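Local coordinates for protein taurine:2-oxoglutarate aminotransferase (PDB 6JIX) that probably transfers the amino group of taurine to 2-oxoglutarate, as a class-III aminotransferase that works with pyridoxal 5'-phosphate, at residues A[237-240]-A[241-245]; A[183-186]-A[187-191]; A[146-149]-A[150-154]; A[263-266]-A[267-270]. All coordinates share one frame; numbering follows the deposited sequence.

How the contacts relate
Following the chain from the N terminus, contact 3 comes first (146-154), then contact 2 (183-191), contact 1 (237-245) and contact 4 (263-270). Each lies within one continuous stretch and closes no more than a local turn; they run in series, with no nesting or crossing and no direct touch. Contact 3 is the short buried helix near the cofactor and the second subunit. Contact 2 leads into helix 190-208 at the surface, and contact 1 is a turn of helix 234-245, which packs against helix 190-208. Contact 4 lies in the loop between strands 248-252 and 276-279; its nearest atoms are about 8 Å from contact 1, and Phe270 leans on helix 234-245.

Contact 1. Residues A[237-240]-A[241-245]; sequences GVRA and LCDKY
Four i-to-i+4 bonds, from Leu241 N to Gly237 O through to Lys244 N to Ala240 O, make this a regular alpha-helix, the straightest being Cys242 N to Val238 O at 170°. On one flank Arg239 reaches forward a turn to Asp243. Its CG is anti to the backbone N (chi1 176°), and bends at chi2 and chi3 curl the chain round until NH2 forms a salt bridge with Asp243 OD1 at 2.8 Å. The carboxylate oxygen approaches obliquely, with the two flat groups turned only 25° apart. NH2 also lies 3.4 Å from Cys242 CB, while NH1 makes a second salt bridge, to Asp275. This is the helix of the beta-alpha-beta unit joining parallel strands 213-219 and 248-252. With an alanine here, Asp243 and Asp275 would probably both lose their cationic mate. Toward the sheet, Val238 CG1 stands 4.4 Å from Cys242 SG, and both side chains rest on Ile216 and Met249. Leu241 folds back so that its CG is 3.4 Å from Gly237 O, and it packs against Leu201 of helix 190-208.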
ATOM      1  N   GLY A 237       7.319 -29.478  -9.492  1.00 23.94           N
ATOM      2  CA  GLY A 237       8.698 -29.489  -9.942  1.00 24.53           C
ATOM      3  C   GLY A 237       9.428 -28.205  -9.605  1.00 26.17           C
ATOM      4  O   GLY A 237      10.619 -28.226  -9.268  1.00 27.77           O
ATOM      5  N   VAL A 238       8.733 -27.072  -9.703  1.00 25.05           N
ATOM      6  CA  VAL A 238       9.309 -25.815  -9.247  1.00 22.58           C
ATOM      7  C   VAL A 238       9.691 -25.913  -7.776  1.00 24.61           C
ATOM      8  O   VAL A 238      10.803 -25.543  -7.381  1.00 27.92           O
ATOM      9  CB  VAL A 238       8.343 -24.653  -9.508  1.00 25.65           C
ATOM     10  CG1 VAL A 238       8.943 -23.341  -8.944  1.00 24.40           C
ATOM     11  CG2 VAL A 238       8.054 -24.545 -10.993  1.00 19.38           C
ATOM     12  N   ARG A 239       8.780 -26.422  -6.943  1.00 26.32           N
ATOM     13  CA  ARG A 239       9.091 -26.626  -5.525  1.00 25.54           C
ATOM     14  C   ARG A 239      10.314 -27.521  -5.357  1.00 26.37           C
ATOM     15  O   ARG A 239      11.122 -27.328  -4.438  1.00 26.56           O
ATOM     16  CB  ARG A 239       7.884 -27.224  -4.797  1.00 23.55           C
ATOM     17  CG  ARG A 239       8.139 -27.567  -3.346  1.00 24.64           C
ATOM     18  CD  ARG A 239       8.248 -26.317  -2.504  1.00 27.05           C
ATOM     19  NE  ARG A 239       9.633 -25.883  -2.307  1.00 25.24           N
ATOM     20  CZ  ARG A 239       9.986 -24.918  -1.465  1.00 24.12           C
ATOM     21  NH1 ARG A 239       9.053 -24.293  -0.749  1.00 21.49           N
ATOM     22  NH2 ARG A 239      11.266 -24.576  -1.331  1.00 28.03           N
ATOM     23  N   ALA A 240      10.461 -28.513  -6.232  1.00 28.92           N
ATOM     24  CA  ALA A 240      11.615 -29.402  -6.154  1.00 28.31           C
ATOM     25  C   ALA A 240      12.906 -28.658  -6.479  1.00 25.84           C
ATOM     26  O   ALA A 240      13.918 -28.817  -5.781  1.00 27.07           O
ATOM     27  CB  ALA A 240      11.416 -30.592  -7.095  1.00 23.64           C
ATOM     28  N   LEU A 241      12.897 -27.843  -7.543  1.00 23.53           N
ATOM     29  CA  LEU A 241      14.099 -27.078  -7.877  1.00 27.62           C
ATOM     30  C   LEU A 241      14.487 -26.145  -6.738  1.00 26.37           C
ATOM     31  O   LEU A 241      15.672 -26.018  -6.412  1.00 25.90           O
ATOM     32  CB  LEU A 241      13.913 -26.288  -9.174  1.00 21.19           C
ATOM     33  CG  LEU A 241      13.573 -27.031 -10.457  1.00 23.68           C
ATOM     34  CD1 LEU A 241      13.212 -26.018 -11.535  1.00 22.10           C
ATOM     35  CD2 LEU A 241      14.735 -27.942 -10.886  1.00 23.61           C
ATOM     36  N   CYS A 242      13.505 -25.468  -6.130  1.00 23.75           N
ATOM     37  CA  CYS A 242      13.814 -24.607  -4.994  1.00 24.46           C
ATOM     38  C   CYS A 242      14.477 -25.409  -3.886  1.00 25.35           C
ATOM     39  O   CYS A 242      15.497 -24.992  -3.326  1.00 25.19           O
ATOM     40  CB  CYS A 242      12.547 -23.932  -4.468  1.00 24.61           C
ATOM     41  SG  CYS A 242      11.759 -22.797  -5.622  1.00 24.47           S
ATOM     42  N   ASP A 243      13.910 -26.575  -3.571  1.00 24.37           N
ATOM     43  CA  ASP A 243      14.477 -27.436  -2.543  1.00 22.57           C
ATOM     44  C   ASP A 243      15.904 -27.837  -2.900  1.00 26.23           C
ATOM     45  O   ASP A 243      16.811 -27.781  -2.061  1.00 24.65           O
ATOM     46  CB  ASP A 243      13.600 -28.674  -2.372  1.00 24.84           C
ATOM     47  CG  ASP A 243      12.262 -28.375  -1.709  1.00 28.70           C
ATOM     48  OD1 ASP A 243      12.051 -27.265  -1.167  1.00 26.88           O
ATOM     49  OD2 ASP A 243      11.407 -29.282  -1.722  1.00 34.16           O
ATOM     50  N   LYS A 244      16.114 -28.256  -4.150  1.00 29.35           N
ATOM     51  CA  LYS A 244      17.445 -28.655  -4.600  1.00 25.56           C
ATOM     52  C   LYS A 244      18.462 -27.540  -4.391  1.00 25.37           C
ATOM     53  O   LYS A 244      19.592 -27.795  -3.965  1.00 30.48           O
ATOM     54  CB  LYS A 244      17.388 -29.059  -6.073  1.00 20.87           C
ATOM     55  CG  LYS A 244      18.657 -29.663  -6.615  1.00 25.32           C
ATOM     56  CD  LYS A 244      18.459 -30.122  -8.060  1.00 25.57           C
ATOM     57  CE  LYS A 244      19.788 -30.339  -8.771  1.00 27.11           C
ATOM     58  NZ  LYS A 244      19.701 -31.444  -9.775  1.00 37.62           N
ATOM     59  N   TYR A 245      18.076 -26.295  -4.669  1.00 26.39           N
ATOM     60  CA  TYR A 245      19.013 -25.184  -4.771  1.00 23.84           C
ATOM     61  C   TYR A 245      19.024 -24.257  -3.562  1.00 21.27           C
ATOM     62  O   TYR A 245      19.863 -23.356  -3.507  1.00 22.58           O
ATOM     63  CB  TYR A 245      18.703 -24.387  -6.041  1.00 23.20           C
ATOM     64  CG  TYR A 245      19.064 -25.172  -7.282  1.00 27.39           C
ATOM     65  CD1 TYR A 245      20.345 -25.677  -7.453  1.00 24.65           C
ATOM     66  CD2 TYR A 245      18.131 -25.423  -8.272  1.00 26.97           C
ATOM     67  CE1 TYR A 245      20.688 -26.389  -8.576  1.00 22.82           C
ATOM     68  CE2 TYR A 245      18.470 -26.140  -9.407  1.00 24.50           C
ATOM     69  CZ  TYR A 245      19.752 -26.630  -9.549  1.00 27.39           C
ATOM     70  OH  TYR A 245      20.109 -27.362 -10.670  1.00 29.38           O
TER

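Contact 2. Residues A[183-186]-A[187-191]; sequences GYTR and GVDDA
With chi1 at -86°, Asp189 turns its carboxylate back toward Tyr184 and Thr185; the backbone of Tyr184 points CB at the acid, and its chi1 of -48° turns the phenol ring so that an edge lies beside Asp189 OD2. That OD2 comes within 3.5 Å of Tyr184 CB, near the ring plane, the carboxylate itself standing almost perpendicular to the ring. The same OD2 accepts a weak hydrogen bond from Thr185 N at 3.1 Å, bent to 131°. A second weak bond runs the other way, from Asp189 N to Thr185 O at 3.0 Å, so two residues four apart hold each other through one side chain and one backbone carbonyl. Beside this pair, Val188 CG2 packs on Thr185 CB at 3.9 Å. An alanine in place of Asp189 would probably leave Thr185 N without its carboxylate mate and let the turn rely on the weak backbone bond. The Arg186 guanidinium leaves the turn for a salt bridge with Glu363; Asp190 OD1 lies 2.7 Å from Arg186 O, and its OD2 accepts from Glu232 N. The stretch links helix 179-182, ending in a Schellman motif at Gly183, to helix 190-208, with Met179 touching Arg186, Asp189 and Asp190.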
ATOM      1  N   GLY A 183       0.400 -24.171 -28.195  1.00 35.26           N
ATOM      2  CA  GLY A 183       0.146 -25.234 -29.143  1.00 30.24           C
ATOM      3  C   GLY A 183      -0.167 -26.603 -28.574  1.00 34.24           C
ATOM      4  O   GLY A 183      -0.251 -27.563 -29.349  1.00 37.33           O
ATOM      5  N   TYR A 184      -0.325 -26.741 -27.259  1.00 34.25           N
ATOM      6  CA  TYR A 184      -0.593 -28.038 -26.641  1.00 38.67           C
ATOM      7  C   TYR A 184      -2.043 -28.116 -26.157  1.00 36.73           C
ATOM      8  O   TYR A 184      -2.848 -27.202 -26.372  1.00 32.23           O
ATOM      9  CB  TYR A 184       0.387 -28.305 -25.498  1.00 39.92           C
ATOM     10  CG  TYR A 184       1.835 -28.046 -25.849  1.00 35.49           C
ATOM     11  CD1 TYR A 184       2.599 -28.996 -26.524  1.00 38.99           C
ATOM     12  CD2 TYR A 184       2.436 -26.855 -25.503  1.00 35.61           C
ATOM     13  CE1 TYR A 184       3.930 -28.753 -26.842  1.00 34.88           C
ATOM     14  CE2 TYR A 184       3.748 -26.605 -25.809  1.00 39.55           C
ATOM     15  CZ  TYR A 184       4.493 -27.553 -26.476  1.00 40.48           C
ATOM     16  OH  TYR A 184       5.802 -27.271 -26.766  1.00 54.77           O
ATOM     17  N   THR A 185      -2.364 -29.225 -25.486  1.00 38.52           N
ATOM     18  CA  THR A 185      -3.741 -29.565 -25.114  1.00 43.88           C
ATOM     19  C   THR A 185      -3.778 -30.109 -23.690  1.00 42.63           C
ATOM     20  O   THR A 185      -3.227 -31.184 -23.428  1.00 45.42           O
ATOM     21  CB  THR A 185      -4.325 -30.582 -26.099  1.00 43.32           C
ATOM     22  OG1 THR A 185      -4.156 -30.089 -27.435  1.00 43.67           O
ATOM     23  CG2 THR A 185      -5.803 -30.800 -25.824  1.00 35.67           C
ATOM     24  N   ARG A 186      -4.464 -29.388 -22.788  1.00 39.17           N
ATOM     25  CA  ARG A 186      -4.428 -29.694 -21.355  1.00 40.99           C
ATOM     26  C   ARG A 186      -4.773 -31.147 -21.045  1.00 45.79           C
ATOM     27  O   ARG A 186      -4.349 -31.686 -20.017  1.00 51.44           O
ATOM     28  CB  ARG A 186      -5.363 -28.746 -20.583  1.00 36.96           C
ATOM     29  CG  ARG A 186      -4.870 -28.354 -19.175  1.00 39.71           C
ATOM     30  CD  ARG A 186      -5.510 -27.046 -18.661  1.00 40.89           C
ATOM     31  NE  ARG A 186      -5.456 -25.969 -19.658  1.00 38.88           N
ATOM     32  CZ  ARG A 186      -4.556 -24.980 -19.655  1.00 40.14           C
ATOM     33  NH1 ARG A 186      -3.638 -24.929 -18.697  1.00 37.29           N
ATOM     34  NH2 ARG A 186      -4.557 -24.041 -20.611  1.00 37.68           N
ATOM     35  N   GLY A 187      -5.545 -31.806 -21.880  1.00 44.67           N
ATOM     36  CA  GLY A 187      -5.773 -33.183 -21.505  1.00 49.76           C
ATOM     37  C   GLY A 187      -4.533 -34.049 -21.681  1.00 55.59           C
ATOM     38  O   GLY A 187      -3.952 -34.538 -20.710  1.00 53.73           O
ATOM     39  N   VAL A 188      -4.080 -34.187 -22.921  1.00 52.23           N
ATOM     40  CA  VAL A 188      -3.083 -35.178 -23.315  1.00 47.07           C
ATOM     41  C   VAL A 188      -1.615 -34.738 -23.222  1.00 42.52           C
ATOM     42  O   VAL A 188      -0.726 -35.518 -23.577  1.00 55.52           O
ATOM     43  CB  VAL A 188      -3.432 -35.661 -24.738  1.00 48.35           C
ATOM     44  CG1 VAL A 188      -4.657 -36.573 -24.686  1.00 52.12           C
ATOM     45  CG2 VAL A 188      -3.736 -34.459 -25.660  1.00 42.78           C
ATOM     46  N   ASP A 189      -1.322 -33.462 -22.914  1.00 46.18           N
ATOM     47  CA  ASP A 189       0.050 -32.990 -23.158  1.00 41.91           C
ATOM     48  C   ASP A 189       0.858 -32.567 -21.931  1.00 40.28           C
ATOM     49  O   ASP A 189       2.042 -32.230 -22.076  1.00 35.51           O
ATOM     50  CB  ASP A 189       0.016 -31.820 -24.150  1.00 38.45           C
ATOM     51  CG  ASP A 189       0.017 -32.295 -25.569  1.00 41.84           C
ATOM     52  OD1 ASP A 189       0.565 -33.402 -25.808  1.00 39.51           O
ATOM     53  OD2 ASP A 189      -0.564 -31.596 -26.429  1.00 41.79           O
ATOM     54  N   ASP A 190       0.318 -32.710 -20.725  1.00 35.76           N
ATOM     55  CA  ASP A 190       0.927 -32.071 -19.568  1.00 27.69           C
ATOM     56  C   ASP A 190       2.323 -32.599 -19.271  1.00 29.49           C
ATOM     57  O   ASP A 190       3.213 -31.814 -18.935  1.00 28.65           O
ATOM     58  CB  ASP A 190       0.037 -32.240 -18.335  1.00 34.51           C
ATOM     59  CG  ASP A 190      -1.309 -31.602 -18.512  1.00 37.96           C
ATOM     60  OD1 ASP A 190      -1.669 -31.299 -19.677  1.00 43.09           O
ATOM     61  OD2 ASP A 190      -2.000 -31.405 -17.496  1.00 37.07           O
ATOM     62  N   ALA A 191       2.554 -33.906 -19.401  1.00 28.20           N
ATOM     63  CA  ALA A 191       3.833 -34.447 -18.960  1.00 29.33           C
ATOM     64  C   ALA A 191       4.997 -33.933 -19.801  1.00 32.31           C
ATOM     65  O   ALA A 191       6.098 -33.725 -19.264  1.00 23.05           O
ATOM     66  CB  ALA A 191       3.780 -35.968 -19.004  1.00 26.32           C
TER

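Contact 3. Residues A[146-149]-A[150-154]; sequences STIG and ASNAS
Ile148 O is gripped twice by Asn152: ND2 donates to it at 2.8 Å and the backbone N at 3.1 Å, from opposite faces of the carbonyl plane. The ND2 bond is nearly straight, at 169°, and Ile148 O lies in the plane of the side-chain amide. Asn152 runs alongside Ile148, pointing the same way, with ND2 3.6 Å from Ile148 CG2. Its other end is also engaged, since OD1 accepts from Ala168 N; both halves of the buried amide are therefore paired, which fixes its rotation.

Around it the backbone of the short helix is completed by Ser151 N to Thr147 O at 2.7 Å and Ala153 N to Gly149 O at 3.2 Å. At the C-terminal end Ser154 OG donates to Ala150 O at 2.7 Å, reaching it from above the carbonyl plane, and OG is bonded to His144 N as well. Thr147 occupies the N-cap position, but its hydroxyl makes no capping bond and pairs with Glu121. That carboxylate also takes weak bonds from Gly149 N and Ala150 N, while Ile148 N donates to Glu121 of the second subunit; acids at this helix start would probably be favoured by its dipole. Ser151 OG pairs with Thr162 OG1.

Ser146 bonds through OG to Gly311 O of the second subunit, and its side chain lies about 6 Å from bound pyridoxal phosphate. Such a helix, starting two residues after the cofactor-lining Tyr143, His144 and Gly145, borders the active site at the dimer interface, as expected of fold type I aminotransferases.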
ATOM      1  N   SER A 146       2.271  -2.830  -8.970  1.00 32.41           N
ATOM      2  CA  SER A 146       2.708  -1.719  -9.805  1.00 31.05           C
ATOM      3  C   SER A 146       3.818  -0.879  -9.187  1.00 30.77           C
ATOM      4  O   SER A 146       4.439  -0.075  -9.901  1.00 33.37           O
ATOM      5  CB  SER A 146       1.519  -0.809 -10.142  1.00 29.24           C
ATOM      6  OG  SER A 146       0.698  -0.646  -9.007  1.00 36.80           O
ATOM      7  N   THR A 147       4.098  -1.040  -7.899  1.00 24.97           N
ATOM      8  CA  THR A 147       5.212  -0.306  -7.325  1.00 32.50           C
ATOM      9  C   THR A 147       6.530  -0.866  -7.868  1.00 32.11           C
ATOM     10  O   THR A 147       6.585  -1.986  -8.383  1.00 35.90           O
ATOM     11  CB  THR A 147       5.139  -0.351  -5.791  1.00 31.33           C
ATOM     12  OG1 THR A 147       4.832  -1.676  -5.351  1.00 28.85           O
ATOM     13  CG2 THR A 147       4.035   0.561  -5.298  1.00 23.41           C
ATOM     14  N   ILE A 148       7.603  -0.071  -7.760  1.00 28.75           N
ATOM     15  CA  ILE A 148       8.832  -0.375  -8.503  1.00 29.58           C
ATOM     16  C   ILE A 148       9.301  -1.807  -8.238  1.00 31.04           C
ATOM     17  O   ILE A 148       9.759  -2.508  -9.149  1.00 29.42           O
ATOM     18  CB  ILE A 148       9.932   0.660  -8.180  1.00 32.35           C
ATOM     19  CG1 ILE A 148       9.440   2.074  -8.544  1.00 29.02           C
ATOM     20  CG2 ILE A 148      11.255   0.312  -8.902  1.00 22.26           C
ATOM     21  CD1 ILE A 148      10.511   3.110  -8.654  1.00 19.95           C
ATOM     22  N   GLY A 149       9.218  -2.261  -6.987  1.00 30.78           N
ATOM     23  CA  GLY A 149       9.661  -3.612  -6.685  1.00 31.73           C
ATOM     24  C   GLY A 149       8.753  -4.678  -7.278  1.00 36.30           C
ATOM     25  O   GLY A 149       9.212  -5.593  -7.974  1.00 31.81           O
ATOM     26  N   ALA A 150       7.447  -4.583  -7.004  1.00 30.28           N
ATOM     27  CA  ALA A 150       6.535  -5.598  -7.513  1.00 30.31           C
ATOM     28  C   ALA A 150       6.417  -5.542  -9.036  1.00 33.67           C
ATOM     29  O   ALA A 150       6.193  -6.576  -9.678  1.00 31.61           O
ATOM     30  CB  ALA A 150       5.160  -5.435  -6.866  1.00 25.76           C
ATOM     31  N   SER A 151       6.590  -4.353  -9.632  1.00 31.66           N
ATOM     32  CA  SER A 151       6.436  -4.214 -11.075  1.00 30.55           C
ATOM     33  C   SER A 151       7.650  -4.755 -11.815  1.00 33.35           C
ATOM     34  O   SER A 151       7.503  -5.347 -12.890  1.00 34.19           O
ATOM     35  CB  SER A 151       6.187  -2.751 -11.449  1.00 31.42           C
ATOM     36  OG  SER A 151       5.730  -2.648 -12.788  1.00 30.72           O
ATOM     37  N   ASN A 152       8.855  -4.575 -11.259  1.00 33.71           N
ATOM     38  CA  ASN A 152      10.019  -5.232 -11.842  1.00 32.12           C
ATOM     39  C   ASN A 152       9.866  -6.748 -11.774  1.00 30.83           C
ATOM     40  O   ASN A 152      10.283  -7.465 -12.694  1.00 31.79           O
ATOM     41  CB  ASN A 152      11.302  -4.780 -11.144  1.00 29.38           C
ATOM     42  CG  ASN A 152      11.932  -3.579 -11.811  1.00 29.17           C
ATOM     43  OD1 ASN A 152      12.669  -3.698 -12.803  1.00 30.37           O
ATOM     44  ND2 ASN A 152      11.647  -2.411 -11.275  1.00 30.96           N
ATOM     45  N   ALA A 153       9.250  -7.255 -10.703  1.00 28.69           N
ATOM     46  CA  ALA A 153       9.010  -8.689 -10.618  1.00 30.81           C
ATOM     47  C   ALA A 153       7.889  -9.143 -11.548  1.00 33.42           C
ATOM     48  O   ALA A 153       7.865 -10.316 -11.943  1.00 34.01           O
ATOM     49  CB  ALA A 153       8.688  -9.086  -9.176  1.00 29.17           C
ATOM     50  N   SER A 154       6.984  -8.242 -11.927  1.00 35.94           N
ATOM     51  CA  SER A 154       5.861  -8.604 -12.786  1.00 31.71           C
ATOM     52  C   SER A 154       6.309  -8.821 -14.226  1.00 31.70           C
ATOM     53  O   SER A 154       7.209  -8.134 -14.728  1.00 32.50           O
ATOM     54  CB  SER A 154       4.790  -7.524 -12.730  1.00 27.37           C
ATOM     55  OG  SER A 154       4.273  -7.473 -11.422  1.00 29.45           O
TER

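Contact 4. Residues A[263-266]-A[267-270]; sequences KMFA and WQNF
Phe265 and Trp267 lie side by side, pointing the same way, where the loop enters a short 3-10 segment. With chi1 at 61°, Trp267 sets CG between its backbone N and carbonyl carbon, which swings the indole back beneath Phe265. Phe265 CB then sits over the face of the five-membered ring, 3.8 Å from its centroid, a CH-pi contact. The two ring planes are almost parallel, 9° apart, yet slid so far that the rings barely overlap.

Gln268 lies on the same side of the indole, its CG 3.7 Å above the plane toward the rim; extended beyond CG (chi2 156°), it carries OE1 back to Phe265 N, a straight 2.8 Å bond, although the donor stands well above the plane of the side-chain carbonyl. NE2 comes to the edge of the Phe265 ring, 3.7 Å from CD2, and donates to Val101 O. Gln268 CB meets Lys263 CD at 3.7 Å, at a slant.

Asn269 brings two donors to Ala266 O, the backbone N at 2.8 Å from above the carbonyl plane and ND2 at 2.9 Å in that plane, on a lone pair. ND2 is also bonded to Thr261 OG1.

With Glu253 accepting from Ala266 N and Trp267 N, three backbone N-H groups and one carbonyl take side-chain partners from an acid and two amides, beside an aromatic pair whose contact is chiefly CH-pi.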
ATOM      1  N   LYS A 263     -10.253 -24.169  -2.708  1.00 29.00           N
ATOM      2  CA  LYS A 263      -9.446 -24.388  -1.521  1.00 30.97           C
ATOM      3  C   LYS A 263      -9.165 -23.029  -0.892  1.00 30.38           C
ATOM      4  O   LYS A 263      -9.309 -21.985  -1.539  1.00 31.45           O
ATOM      5  CB  LYS A 263      -8.133 -25.118  -1.880  1.00 33.87           C
ATOM      6  CG  LYS A 263      -8.277 -26.633  -2.117  1.00 30.56           C
ATOM      7  CD  LYS A 263      -7.643 -27.430  -0.969  1.00 33.93           C
ATOM      8  CE  LYS A 263      -7.759 -28.920  -1.180  1.00 32.63           C
ATOM      9  NZ  LYS A 263      -7.874 -29.190  -2.624  1.00 29.49           N
ATOM     10  N   MET A 264      -8.798 -23.020   0.389  1.00 29.31           N
ATOM     11  CA  MET A 264      -8.565 -21.725   1.028  1.00 28.86           C
ATOM     12  C   MET A 264      -7.451 -20.952   0.317  1.00 30.80           C
ATOM     13  O   MET A 264      -7.588 -19.754   0.047  1.00 26.64           O
ATOM     14  CB  MET A 264      -8.260 -21.892   2.514  1.00 28.04           C
ATOM     15  CG  MET A 264      -8.260 -20.562   3.277  1.00 36.59           C
ATOM     16  SD  MET A 264      -9.909 -19.859   3.663  1.00 42.83           S
ATOM     17  CE  MET A 264     -10.942 -21.325   3.556  1.00 38.06           C
ATOM     18  N   PHE A 265      -6.349 -21.618  -0.011  1.00 27.97           N
ATOM     19  CA  PHE A 265      -5.311 -21.014  -0.829  1.00 27.33           C
ATOM     20  C   PHE A 265      -5.098 -21.880  -2.059  1.00 28.08           C
ATOM     21  O   PHE A 265      -5.136 -23.109  -1.977  1.00 33.57           O
ATOM     22  CB  PHE A 265      -4.009 -20.851  -0.044  1.00 27.87           C
ATOM     23  CG  PHE A 265      -4.155 -19.985   1.171  1.00 29.12           C
ATOM     24  CD1 PHE A 265      -4.529 -18.649   1.046  1.00 26.78           C
ATOM     25  CD2 PHE A 265      -3.947 -20.504   2.446  1.00 29.04           C
ATOM     26  CE1 PHE A 265      -4.680 -17.835   2.179  1.00 22.74           C
ATOM     27  CE2 PHE A 265      -4.102 -19.699   3.580  1.00 26.93           C
ATOM     28  CZ  PHE A 265      -4.472 -18.366   3.441  1.00 20.62           C
ATOM     29  N   ALA A 266      -4.907 -21.235  -3.210  1.00 30.23           N
ATOM     30  CA  ALA A 266      -4.774 -22.001  -4.444  1.00 31.47           C
ATOM     31  C   ALA A 266      -3.569 -22.929  -4.397  1.00 28.66           C
ATOM     32  O   ALA A 266      -3.636 -24.052  -4.912  1.00 28.83           O
ATOM     33  CB  ALA A 266      -4.695 -21.070  -5.658  1.00 27.07           C
ATOM     34  N   TRP A 267      -2.476 -22.520  -3.749  1.00 25.32           N
ATOM     35  CA  TRP A 267      -1.356 -23.449  -3.709  1.00 30.18           C
ATOM     36  C   TRP A 267      -1.745 -24.753  -3.013  1.00 32.47           C
ATOM     37  O   TRP A 267      -1.088 -25.778  -3.221  1.00 31.20           O
ATOM     38  CB  TRP A 267      -0.121 -22.801  -3.062  1.00 23.37           C
ATOM     39  CG  TRP A 267      -0.280 -22.353  -1.646  1.00 29.07           C
ATOM     40  CD1 TRP A 267      -0.491 -21.076  -1.208  1.00 27.80           C
ATOM     41  CD2 TRP A 267      -0.202 -23.173  -0.464  1.00 30.68           C
ATOM     42  NE1 TRP A 267      -0.574 -21.051   0.165  1.00 25.38           N
ATOM     43  CE2 TRP A 267      -0.394 -22.321   0.648  1.00 28.27           C
ATOM     44  CE3 TRP A 267      -0.004 -24.542  -0.238  1.00 27.63           C
ATOM     45  CZ2 TRP A 267      -0.395 -22.798   1.964  1.00 27.09           C
ATOM     46  CZ3 TRP A 267      -0.005 -25.012   1.069  1.00 25.93           C
ATOM     47  CH2 TRP A 267      -0.201 -24.140   2.152  1.00 27.99           C
ATOM     48  N   GLN A 268      -2.850 -24.762  -2.264  1.00 30.29           N
ATOM     49  CA  GLN A 268      -3.313 -25.996  -1.641  1.00 32.83           C
ATOM     50  C   GLN A 268      -3.894 -26.983  -2.653  1.00 34.33           C
ATOM     51  O   GLN A 268      -4.234 -28.104  -2.262  1.00 33.57           O
ATOM     52  CB  GLN A 268      -4.353 -25.690  -0.561  1.00 26.80           C
ATOM     53  CG  GLN A 268      -3.742 -25.291   0.775  1.00 31.15           C
ATOM     54  CD  GLN A 268      -4.695 -24.455   1.626  1.00 32.65           C
ATOM     55  OE1 GLN A 268      -5.761 -24.046   1.157  1.00 33.74           O
ATOM     56  NE2 GLN A 268      -4.315 -24.199   2.879  1.00 27.74           N
ATOM     57  N   ASN A 269      -4.031 -26.603  -3.932  1.00 30.51           N
ATOM     58  CA  ASN A 269      -4.444 -27.567  -4.942  1.00 26.23           C
ATOM     59  C   ASN A 269      -3.277 -28.378  -5.459  1.00 30.94           C
ATOM     60  O   ASN A 269      -3.476 -29.229  -6.332  1.00 31.06           O
ATOM     61  CB  ASN A 269      -5.065 -26.863  -6.151  1.00 23.63           C
ATOM     62  CG  ASN A 269      -6.357 -26.183  -5.832  1.00 26.67           C
ATOM     63  OD1 ASN A 269      -7.406 -26.821  -5.777  1.00 29.69           O
ATOM     64  ND2 ASN A 269      -6.301 -24.872  -5.629  1.00 29.34           N
ATOM     65  N   PHE A 270      -2.093 -28.178  -4.895  1.00 27.50           N
ATOM     66  CA  PHE A 270      -0.863 -28.755  -5.398  1.00 24.98           C
ATOM     67  C   PHE A 270      -0.114 -29.334  -4.210  1.00 28.93           C
ATOM     68  O   PHE A 270      -0.346 -28.960  -3.056  1.00 31.20           O
ATOM     69  CB  PHE A 270       0.052 -27.741  -6.108  1.00 27.64           C
ATOM     70  CG  PHE A 270      -0.599 -26.947  -7.218  1.00 28.40           C
ATOM     71  CD1 PHE A 270      -0.861 -27.518  -8.453  1.00 24.96           C
ATOM     72  CD2 PHE A 270      -0.873 -25.593  -7.046  1.00 30.05           C
ATOM     73  CE1 PHE A 270      -1.431 -26.766  -9.488  1.00 22.45           C
ATOM     74  CE2 PHE A 270      -1.443 -24.835  -8.078  1.00 26.95           C
ATOM     75  CZ  PHE A 270      -1.716 -25.423  -9.297  1.00 23.96           C
TER